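Local coordinates for protein chorismate synthase (Aquifex aeolicus, PDB 1Q1L) that probably catalyses the loss of phosphate from 5-enolpyruvylshikimate-3-phosphate to give chorismate, with reduced FMN as cofactor, at residues Leu44-Arg47 against Gln48-Tyr51; Ser360-Gly363 against Glu364-Ala368; Leu134-Ser138 against Ala139-Ala143. All coordinates share one frame; numbering follows the deposited sequence.

Interaction 1 of 3, residues Leu44-Arg47 against Gln48-Tyr51; sequences LRRR and QRGY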
ATOM      1  N   LEU A  44     -21.211   8.374  17.544  1.00 34.63           N
ATOM      2  CA  LEU A  44     -21.504   9.592  16.803  1.00 35.47           C
ATOM      3  C   LEU A  44     -22.123  10.633  17.736  1.00 36.25           C
ATOM      4  O   LEU A  44     -21.871  11.830  17.596  1.00 36.56           O
ATOM      5  CB  LEU A  44     -22.453   9.295  15.635  1.00 35.48           C
ATOM      6  CG  LEU A  44     -21.843   8.424  14.531  1.00 37.09           C
ATOM      7  CD1 LEU A  44     -22.876   8.162  13.438  1.00 37.30           C
ATOM      8  CD2 LEU A  44     -20.610   9.120  13.956  1.00 34.79           C
ATOM      9  N   ARG A  45     -22.917  10.168  18.696  1.00 36.11           N
ATOM     10  CA  ARG A  45     -23.561  11.068  19.649  1.00 38.07           C
ATOM     11  C   ARG A  45     -22.555  11.715  20.607  1.00 36.81           C
ATOM     12  O   ARG A  45     -22.694  12.882  20.965  1.00 38.27           O
ATOM     13  CB  ARG A  45     -24.641  10.324  20.446  1.00 38.10           C
ATOM     14  CG  ARG A  45     -25.887   9.998  19.631  1.00 40.74           C
ATOM     15  CD  ARG A  45     -27.084   9.697  20.529  1.00 41.65           C
ATOM     16  NE  ARG A  45     -26.885   8.509  21.353  1.00 42.94           N
ATOM     17  CZ  ARG A  45     -27.034   7.258  20.922  1.00 43.06           C
ATOM     18  NH1 ARG A  45     -27.394   7.018  19.668  1.00 41.92           N
ATOM     19  NH2 ARG A  45     -26.814   6.245  21.749  1.00 44.39           N
ATOM     20  N   ARG A  46     -21.541  10.958  21.017  1.00 35.93           N
ATOM     21  CA  ARG A  46     -20.527  11.488  21.916  1.00 35.82           C
ATOM     22  C   ARG A  46     -19.734  12.596  21.229  1.00 38.14           C
ATOM     23  O   ARG A  46     -19.402  13.603  21.854  1.00 37.88           O
ATOM     24  CB  ARG A  46     -19.579  10.379  22.373  1.00 36.24           C
ATOM     25  CG  ARG A  46     -20.239   9.297  23.221  1.00 34.75           C
ATOM     26  CD  ARG A  46     -19.238   8.213  23.596  1.00 34.33           C
ATOM     27  NE  ARG A  46     -18.141   8.739  24.408  1.00 33.93           N
ATOM     28  CZ  ARG A  46     -16.854   8.494  24.176  1.00 32.82           C
ATOM     29  NH1 ARG A  46     -16.496   7.730  23.149  1.00 27.79           N
ATOM     30  NH2 ARG A  46     -15.924   9.005  24.973  1.00 29.64           N
ATOM     31  N   ARG A  47     -19.436  12.419  19.943  1.00 38.58           N
ATOM     32  CA  ARG A  47     -18.686  13.434  19.206  1.00 40.23           C
ATOM     33  C   ARG A  47     -19.515  14.713  19.064  1.00 41.92           C
ATOM     34  O   ARG A  47     -18.997  15.820  19.218  1.00 40.00           O
ATOM     35  CB  ARG A  47     -18.302  12.937  17.809  1.00 40.51           C
ATOM     36  CG  ARG A  47     -17.324  13.866  17.083  1.00 43.43           C
ATOM     37  CD  ARG A  47     -17.207  13.534  15.600  1.00 45.70           C
ATOM     38  NE  ARG A  47     -18.403  13.945  14.877  1.00 48.58           N
ATOM     39  CZ  ARG A  47     -18.529  15.091  14.215  1.00 49.09           C
ATOM     40  NH1 ARG A  47     -17.526  15.955  14.161  1.00 48.26           N
ATOM     41  NH2 ARG A  47     -19.677  15.384  13.625  1.00 50.92           N
ATOM     42  N   GLN A  48     -20.801  14.557  18.762  1.00 44.27           N
ATOM     43  CA  GLN A  48     -21.682  15.712  18.605  1.00 49.16           C
ATOM     44  C   GLN A  48     -21.734  16.576  19.858  1.00 51.53           C
ATOM     45  O   GLN A  48     -21.652  17.798  19.773  1.00 52.99           O
ATOM     46  CB  GLN A  48     -23.100  15.270  18.248  1.00 49.21           C
ATOM     47  CG  GLN A  48     -23.258  14.755  16.836  1.00 52.30           C
ATOM     48  CD  GLN A  48     -24.709  14.524  16.464  1.00 53.12           C
ATOM     49  OE1 GLN A  48     -25.398  13.702  17.074  1.00 53.72           O
ATOM     50  NE2 GLN A  48     -25.185  15.254  15.465  1.00 54.11           N
ATOM     51  N   ARG A  49     -21.873  15.940  21.016  1.00 55.01           N
ATOM     52  CA  ARG A  49     -21.942  16.661  22.284  1.00 58.97           C
ATOM     53  C   ARG A  49     -20.579  17.218  22.689  1.00 61.13           C
ATOM     54  O   ARG A  49     -20.425  17.766  23.780  1.00 61.90           O
ATOM     55  CB  ARG A  49     -22.465  15.740  23.393  1.00 59.72           C
ATOM     56  CG  ARG A  49     -23.817  15.106  23.092  1.00 62.49           C
ATOM     57  CD  ARG A  49     -24.475  14.536  24.348  1.00 64.68           C
ATOM     58  NE  ARG A  49     -24.652  13.085  24.295  1.00 66.26           N
ATOM     59  CZ  ARG A  49     -23.666  12.200  24.429  1.00 67.61           C
ATOM     60  NH1 ARG A  49     -22.421  12.614  24.627  1.00 67.86           N
ATOM     61  NH2 ARG A  49     -23.926  10.899  24.370  1.00 66.23           N
ATOM     62  N   GLY A  50     -19.598  17.080  21.802  1.00 62.58           N
ATOM     63  CA  GLY A  50     -18.259  17.559  22.095  1.00 63.85           C
ATOM     64  C   GLY A  50     -17.973  18.986  21.670  1.00 65.83           C
ATOM     65  O   GLY A  50     -16.921  19.534  22.007  1.00 64.98           O
ATOM     66  N   TYR A  51     -18.891  19.595  20.925  1.00 68.11           N
ATOM     67  CA  TYR A  51     -18.700  20.973  20.480  1.00 70.08           C
ATOM     68  C   TYR A  51     -19.369  21.947  21.439  1.00 71.27           C
ATOM     69  O   TYR A  51     -19.210  23.161  21.315  1.00 71.65           O
ATOM     70  CB  TYR A  51     -19.264  21.179  19.071  1.00 70.18           C
ATOM     71  CG  TYR A  51     -18.537  20.411  17.993  1.00 69.67           C
ATOM     72  CD1 TYR A  51     -18.899  19.102  17.675  1.00 69.78           C
ATOM     73  CD2 TYR A  51     -17.470  20.985  17.303  1.00 70.31           C
ATOM     74  CE1 TYR A  51     -18.217  18.386  16.695  1.00 69.54           C
ATOM     75  CE2 TYR A  51     -16.780  20.277  16.322  1.00 70.00           C
ATOM     76  CZ  TYR A  51     -17.159  18.979  16.024  1.00 70.02           C
ATOM     77  OH  TYR A  51     -16.476  18.273  15.061  1.00 71.02           O
TER
HETATM   78  O   HOH W   1     -25.915   8.698  24.576  1.00 74.44           O
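G50 N donates to R47 O, three residues back, at 2.9 Å, approaching from above the carbonyl plane at the end of helix 37-48. R49 is the first residue to leave helical geometry, and a type I beta turn spans Q48 to Y51, its Y51 N to Q48 O bond weak. Just before it, Q48 N to L44 O and R49 N to R45 O are ordinary helical bonds, both fairly straight and each 3.2 Å long. The R49 side chain folds back over this last turn: its guanidinium lies with one face over R45 O, which sits 3.6 Å above its centre. At its edge, R49 NH2 donates to a water at 3.0 Å; the water bridges two arginines, its bond to R45 NE weak. Outside, R45 pairs with E38 and R46 with E364, E43 and E198, while Q48 holds the backbone of E60 and D62. Away from R49, R47, with CG anti to the backbone N (chi1 -171°), sends NH1 to within 2.7 Å of Y51 OH. No N-H is well aimed there; NH1 lies near the ring plane, at its edge, with guanidinium and ring planes 77° apart. Were Y51 an alanine, R47 NH1 would probably lose its hydroxyl neighbour and a gap open beside A139, T142 and A358. What results is a helix C-terminus followed by a type I beta turn, with R47 predicted to bind NADP(+) and Y51 about 7 Å, side chain to side chain, from Q264 and I326 of the predicted FMN site.

Interaction 2 of 3, residues Ser360-Gly363 against Glu364-Ala368; sequences SVVG and EAMLA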
ATOM      1  N   SER A 360     -11.285  14.740  21.534  1.00 32.68           N
ATOM      2  CA  SER A 360     -10.934  13.577  22.333  1.00 31.08           C
ATOM      3  C   SER A 360     -11.713  12.338  21.892  1.00 31.12           C
ATOM      4  O   SER A 360     -11.180  11.233  21.911  1.00 31.09           O
ATOM      5  CB  SER A 360     -11.182  13.849  23.821  1.00 31.01           C
ATOM      6  OG  SER A 360     -12.563  14.001  24.093  1.00 31.02           O
ATOM      7  N   VAL A 361     -12.966  12.514  21.491  1.00 28.96           N
ATOM      8  CA  VAL A 361     -13.762  11.371  21.053  1.00 28.26           C
ATOM      9  C   VAL A 361     -13.240  10.837  19.715  1.00 28.65           C
ATOM     10  O   VAL A 361     -13.275   9.633  19.460  1.00 30.36           O
ATOM     11  CB  VAL A 361     -15.257  11.739  20.909  1.00 28.90           C
ATOM     12  CG1 VAL A 361     -16.025  10.562  20.304  1.00 29.74           C
ATOM     13  CG2 VAL A 361     -15.837  12.103  22.278  1.00 26.76           C
ATOM     14  N   VAL A 362     -12.766  11.737  18.860  1.00 28.36           N
ATOM     15  CA  VAL A 362     -12.212  11.339  17.571  1.00 28.17           C
ATOM     16  C   VAL A 362     -10.874  10.655  17.858  1.00 29.33           C
ATOM     17  O   VAL A 362     -10.464   9.725  17.156  1.00 26.77           O
ATOM     18  CB  VAL A 362     -11.980  12.567  16.664  1.00 27.73           C
ATOM     19  CG1 VAL A 362     -11.318  12.140  15.355  1.00 28.11           C
ATOM     20  CG2 VAL A 362     -13.315  13.266  16.386  1.00 24.27           C
ATOM     21  N   GLY A 363     -10.202  11.113  18.913  1.00 26.95           N
ATOM     22  CA  GLY A 363      -8.923  10.523  19.276  1.00 26.89           C
ATOM     23  C   GLY A 363      -9.093   9.063  19.648  1.00 27.22           C
ATOM     24  O   GLY A 363      -8.237   8.230  19.336  1.00 28.10           O
ATOM     25  N   GLU A 364     -10.197   8.750  20.318  1.00 24.97           N
ATOM     26  CA  GLU A 364     -10.480   7.383  20.725  1.00 25.16           C
ATOM     27  C   GLU A 364     -10.695   6.539  19.472  1.00 26.71           C
ATOM     28  O   GLU A 364     -10.223   5.412  19.379  1.00 26.84           O
ATOM     29  CB  GLU A 364     -11.744   7.330  21.581  1.00 26.93           C
ATOM     30  CG  GLU A 364     -11.647   7.992  22.939  1.00 28.78           C
ATOM     31  CD  GLU A 364     -12.990   8.006  23.658  1.00 33.41           C
ATOM     32  OE1 GLU A 364     -13.875   7.203  23.276  1.00 30.69           O
ATOM     33  OE2 GLU A 364     -13.153   8.812  24.603  1.00 32.10           O
ATOM     34  N   ALA A 365     -11.424   7.099  18.517  1.00 27.87           N
ATOM     35  CA  ALA A 365     -11.704   6.411  17.260  1.00 27.83           C
ATOM     36  C   ALA A 365     -10.415   6.081  16.506  1.00 25.84           C
ATOM     37  O   ALA A 365     -10.247   4.971  16.011  1.00 26.72           O
ATOM     38  CB  ALA A 365     -12.608   7.278  16.395  1.00 20.43           C
HETATM   39  N   MSE A 366      -9.509   7.050  16.418  1.00 27.08           N
HETATM   40  CA  MSE A 366      -8.244   6.845  15.709  1.00 29.07           C
HETATM   41  C   MSE A 366      -7.381   5.777  16.378  1.00 27.73           C
HETATM   42  O   MSE A 366      -6.775   4.937  15.704  1.00 28.12           O
HETATM   43  CB  MSE A 366      -7.474   8.165  15.605  1.00 31.44           C
HETATM   44  CG  MSE A 366      -8.185   9.231  14.775  1.00 33.50           C
HETATM   45 SE   MSE A 366      -8.825   8.568  13.051  1.00 38.34          SE
HETATM   46  CE  MSE A 366      -7.129   8.057  12.290  1.00 33.86           C
ATOM     47  N   LEU A 367      -7.329   5.804  17.705  1.00 25.76           N
ATOM     48  CA  LEU A 367      -6.559   4.822  18.446  1.00 23.91           C
ATOM     49  C   LEU A 367      -7.148   3.422  18.267  1.00 24.67           C
ATOM     50  O   LEU A 367      -6.412   2.448  18.174  1.00 23.16           O
ATOM     51  CB  LEU A 367      -6.521   5.170  19.935  1.00 22.89           C
ATOM     52  CG  LEU A 367      -5.722   4.156  20.763  1.00 25.19           C
ATOM     53  CD1 LEU A 367      -4.283   4.094  20.231  1.00 24.86           C
ATOM     54  CD2 LEU A 367      -5.728   4.556  22.245  1.00 26.53           C
ATOM     55  N   ALA A 368      -8.474   3.323  18.233  1.00 21.40           N
ATOM     56  CA  ALA A 368      -9.126   2.031  18.064  1.00 24.65           C
ATOM     57  C   ALA A 368      -8.828   1.454  16.674  1.00 24.02           C
ATOM     58  O   ALA A 368      -8.682   0.243  16.511  1.00 26.99           O
ATOM     59  CB  ALA A 368     -10.638   2.173  18.267  1.00 23.41           C
TER
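M366, a selenomethionine, has CG anti to its carbonyl carbon (chi1 -64°), which lays CG along the helix surface beside V362. There M366 CG comes within 3.3 Å of V362 O and 4.3 Å of V362 CG1, an apolar touch one helical turn apart. Further bends at chi2 and chi3 then lead SE and CE away from V362. E364 has a similar first torsion (chi1 -67°), and its CG passes 3.4 Å from S360 O before the extended chain carries the carboxylate onward. A365 is simpler: its CB rests 3.3 Å from V362 O. Beneath these side chains runs regular alpha-helical bonding. M366 N to V362 O, at 2.9 Å, is nearly straight, and L367 N to G363 O at 3.1 Å is much like it. E364 N also bonds S360 O at 3.1 Å, though less directly, since its hydrogen is shared with a weak second bond to V361 O. A365 N to V361 O, at 3.3 Å, completes the set. The carboxylate of E364 is buried but well supplied: besides R46, OE1 has a salt bridge with K153, and OE2 takes a hydrogen bond from S165 OG, surroundings that would probably keep it ionised. S360 OG is satisfied by P357 O and R203. In the fold, this buried part of helix 356-379 lies close to the centre of the chain. V362 and M366 pack against helix 142-157, and M366 also meets W248 of a second subunit; L367 rests on strands 162-170 and 229-236, with E364 and A368 against I163 of the former.

Interaction 3 of 3, residues Leu134-Ser138 against Ala139-Ala143; sequences LERAS and ARETA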
ATOM      1  N   LEU A 134     -13.061  23.648   2.089  1.00 77.80           N
ATOM      2  CA  LEU A 134     -13.498  23.577   3.479  1.00 77.86           C
ATOM      3  C   LEU A 134     -14.629  22.560   3.662  1.00 77.19           C
ATOM      4  O   LEU A 134     -14.696  21.880   4.688  1.00 77.24           O
ATOM      5  CB  LEU A 134     -13.940  24.963   3.961  1.00 78.50           C
ATOM      6  CG  LEU A 134     -14.054  25.153   5.476  1.00 79.41           C
ATOM      7  CD1 LEU A 134     -12.724  24.813   6.141  1.00 79.51           C
ATOM      8  CD2 LEU A 134     -14.447  26.590   5.786  1.00 79.54           C
ATOM      9  N   GLU A 135     -15.510  22.457   2.668  1.00 76.45           N
ATOM     10  CA  GLU A 135     -16.626  21.510   2.716  1.00 75.52           C
ATOM     11  C   GLU A 135     -16.137  20.114   3.094  1.00 74.56           C
ATOM     12  O   GLU A 135     -16.711  19.455   3.959  1.00 74.18           O
ATOM     13  CB  GLU A 135     -17.326  21.434   1.352  1.00 75.82           C
ATOM     14  CG  GLU A 135     -18.304  22.559   1.050  1.00 76.51           C
ATOM     15  CD  GLU A 135     -19.607  22.423   1.810  1.00 77.68           C
ATOM     16  OE1 GLU A 135     -20.217  21.333   1.749  1.00 77.21           O
ATOM     17  OE2 GLU A 135     -20.025  23.406   2.459  1.00 78.43           O
ATOM     18  N   ARG A 136     -15.068  19.674   2.437  1.00 73.68           N
ATOM     19  CA  ARG A 136     -14.490  18.357   2.679  1.00 72.24           C
ATOM     20  C   ARG A 136     -13.481  18.345   3.829  1.00 72.07           C
ATOM     21  O   ARG A 136     -13.336  17.339   4.528  1.00 71.98           O
ATOM     22  CB  ARG A 136     -13.815  17.846   1.398  1.00 71.34           C
ATOM     23  CG  ARG A 136     -12.949  16.606   1.588  1.00 69.69           C
ATOM     24  CD  ARG A 136     -13.750  15.452   2.165  1.00 68.63           C
ATOM     25  NE  ARG A 136     -12.921  14.273   2.405  1.00 66.98           N
ATOM     26  CZ  ARG A 136     -13.347  13.177   3.025  1.00 64.84           C
ATOM     27  NH1 ARG A 136     -14.596  13.106   3.468  1.00 63.85           N
ATOM     28  NH2 ARG A 136     -12.524  12.154   3.208  1.00 62.84           N
ATOM     29  N   ALA A 137     -12.792  19.465   4.022  1.00 70.62           N
ATOM     30  CA  ALA A 137     -11.783  19.577   5.072  1.00 69.28           C
ATOM     31  C   ALA A 137     -12.377  19.651   6.472  1.00 67.56           C
ATOM     32  O   ALA A 137     -11.850  19.048   7.410  1.00 66.36           O
ATOM     33  CB  ALA A 137     -10.904  20.806   4.819  1.00 69.63           C
ATOM     34  N   SER A 138     -13.470  20.396   6.603  1.00 65.94           N
ATOM     35  CA  SER A 138     -14.134  20.582   7.888  1.00 64.87           C
ATOM     36  C   SER A 138     -14.157  19.349   8.785  1.00 63.10           C
ATOM     37  O   SER A 138     -14.220  18.214   8.306  1.00 63.60           O
ATOM     38  CB  SER A 138     -15.562  21.082   7.671  1.00 64.57           C
ATOM     39  OG  SER A 138     -15.555  22.431   7.232  1.00 68.02           O
ATOM     40  N   ALA A 139     -14.108  19.595  10.094  1.00 59.36           N
ATOM     41  CA  ALA A 139     -14.126  18.540  11.097  1.00 55.22           C
ATOM     42  C   ALA A 139     -15.359  17.666  10.935  1.00 52.11           C
ATOM     43  O   ALA A 139     -15.576  16.737  11.707  1.00 51.95           O
ATOM     44  CB  ALA A 139     -14.095  19.148  12.490  1.00 57.43           C
ATOM     45  N   ARG A 140     -16.172  17.981   9.933  1.00 48.99           N
ATOM     46  CA  ARG A 140     -17.378  17.215   9.649  1.00 47.27           C
ATOM     47  C   ARG A 140     -16.939  15.798   9.289  1.00 44.16           C
ATOM     48  O   ARG A 140     -17.606  14.826   9.626  1.00 42.95           O
ATOM     49  CB  ARG A 140     -18.115  17.831   8.460  1.00 47.25           C
ATOM     50  CG  ARG A 140     -19.634  17.865   8.570  1.00 48.96           C
ATOM     51  CD  ARG A 140     -20.285  16.495   8.654  1.00 48.05           C
ATOM     52  NE  ARG A 140     -20.696  16.186  10.017  1.00 50.44           N
ATOM     53  CZ  ARG A 140     -21.766  15.464  10.339  1.00 50.87           C
ATOM     54  NH1 ARG A 140     -22.554  14.967   9.396  1.00 51.47           N
ATOM     55  NH2 ARG A 140     -22.049  15.241  11.615  1.00 52.61           N
ATOM     56  N   GLU A 141     -15.804  15.703   8.600  1.00 42.61           N
ATOM     57  CA  GLU A 141     -15.253  14.423   8.165  1.00 42.21           C
ATOM     58  C   GLU A 141     -14.902  13.506   9.331  1.00 40.55           C
ATOM     59  O   GLU A 141     -14.938  12.284   9.182  1.00 39.33           O
ATOM     60  CB  GLU A 141     -14.007  14.659   7.299  1.00 44.93           C
ATOM     61  CG  GLU A 141     -13.514  13.446   6.498  1.00 47.72           C
ATOM     62  CD  GLU A 141     -12.651  12.485   7.306  1.00 50.89           C
ATOM     63  OE1 GLU A 141     -11.688  12.948   7.958  1.00 52.68           O
ATOM     64  OE2 GLU A 141     -12.925  11.265   7.276  1.00 50.33           O
ATOM     65  N   THR A 142     -14.572  14.081  10.489  1.00 36.92           N
ATOM     66  CA  THR A 142     -14.217  13.259  11.640  1.00 35.12           C
ATOM     67  C   THR A 142     -15.389  12.375  12.051  1.00 33.37           C
ATOM     68  O   THR A 142     -15.195  11.338  12.682  1.00 33.59           O
ATOM     69  CB  THR A 142     -13.752  14.108  12.869  1.00 34.83           C
ATOM     70  OG1 THR A 142     -14.836  14.910  13.351  1.00 34.98           O
ATOM     71  CG2 THR A 142     -12.589  15.011  12.490  1.00 32.77           C
ATOM     72  N   ALA A 143     -16.604  12.774  11.689  1.00 31.27           N
ATOM     73  CA  ALA A 143     -17.779  11.969  12.025  1.00 29.92           C
ATOM     74  C   ALA A 143     -17.684  10.594  11.348  1.00 29.95           C
ATOM     75  O   ALA A 143     -18.082   9.577  11.921  1.00 28.43           O
ATOM     76  CB  ALA A 143     -19.047  12.681  11.585  1.00 32.34           C
TER
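R136 and E141 meet obliquely across the break between helices 131-137 and 142-157, the guanidinium and carboxylate planes 55° apart. What touches the arginine is not the acid's oxygens but its methylene: E141 CG lies over one face of the guanidinium, offset toward the rim, 3.2 Å from R136 NH1. The E141 chain, bent at chi2 (-82°), turns the carboxylate away, leaving E141 OE2 4.2 Å from R136 NH2 and well out of the guanidinium plane, with no N-H pointing at it. Between them the backbone makes one bond, E141 N to S138 O (3.0 Å, a straight 168°), while S138 tucks back on the preceding turn, where its OG and its N each donate to L134 O at 2.7 Å. On the next turn T142 OG1 donates in the carbonyl plane to A139 O at 2.6 Å, and T142 N uses the same oxygen. The polar ends are engaged elsewhere: T13 OG1 is hydrogen-bonded to both R136 NH2 and E141 OE2, R136 also reaches G15 O and I246 O of a second subunit, E141 OE1 makes its salt bridge with R145, and R140 pairs with D62. The two charges thus probably attract at a distance, without a salt bridge, linked through a shared threonine hydroxyl; together these bonds are likely to fix R136, which with A137 and S138 belongs to the predicted FMN site.

How the interactions relate
From the N terminus, interaction 1 comes first, at the end of helix 37-48, then interaction 3 at the joint between helices 131-137 and 142-157, and last interaction 2 inside helix 356-379. Each closes only a local turn; they follow in series and neither nest nor cross. In space they touch pairwise. Interactions 1 and 2 are joined by the salt bridge R46 NH1 to E364 OE1 (2.7 Å) and by V361 packing on R46 and R47. Interaction 3 meets interaction 1 where R47 nears R140, with D62 beside both, and interaction 2 where V362 CG2 packs on T142 CB (3.6 Å). Helices 37-48, 142-157 and 356-379, with 131-137 leading into the second, are drawn together beside the predicted cofactor-binding residues.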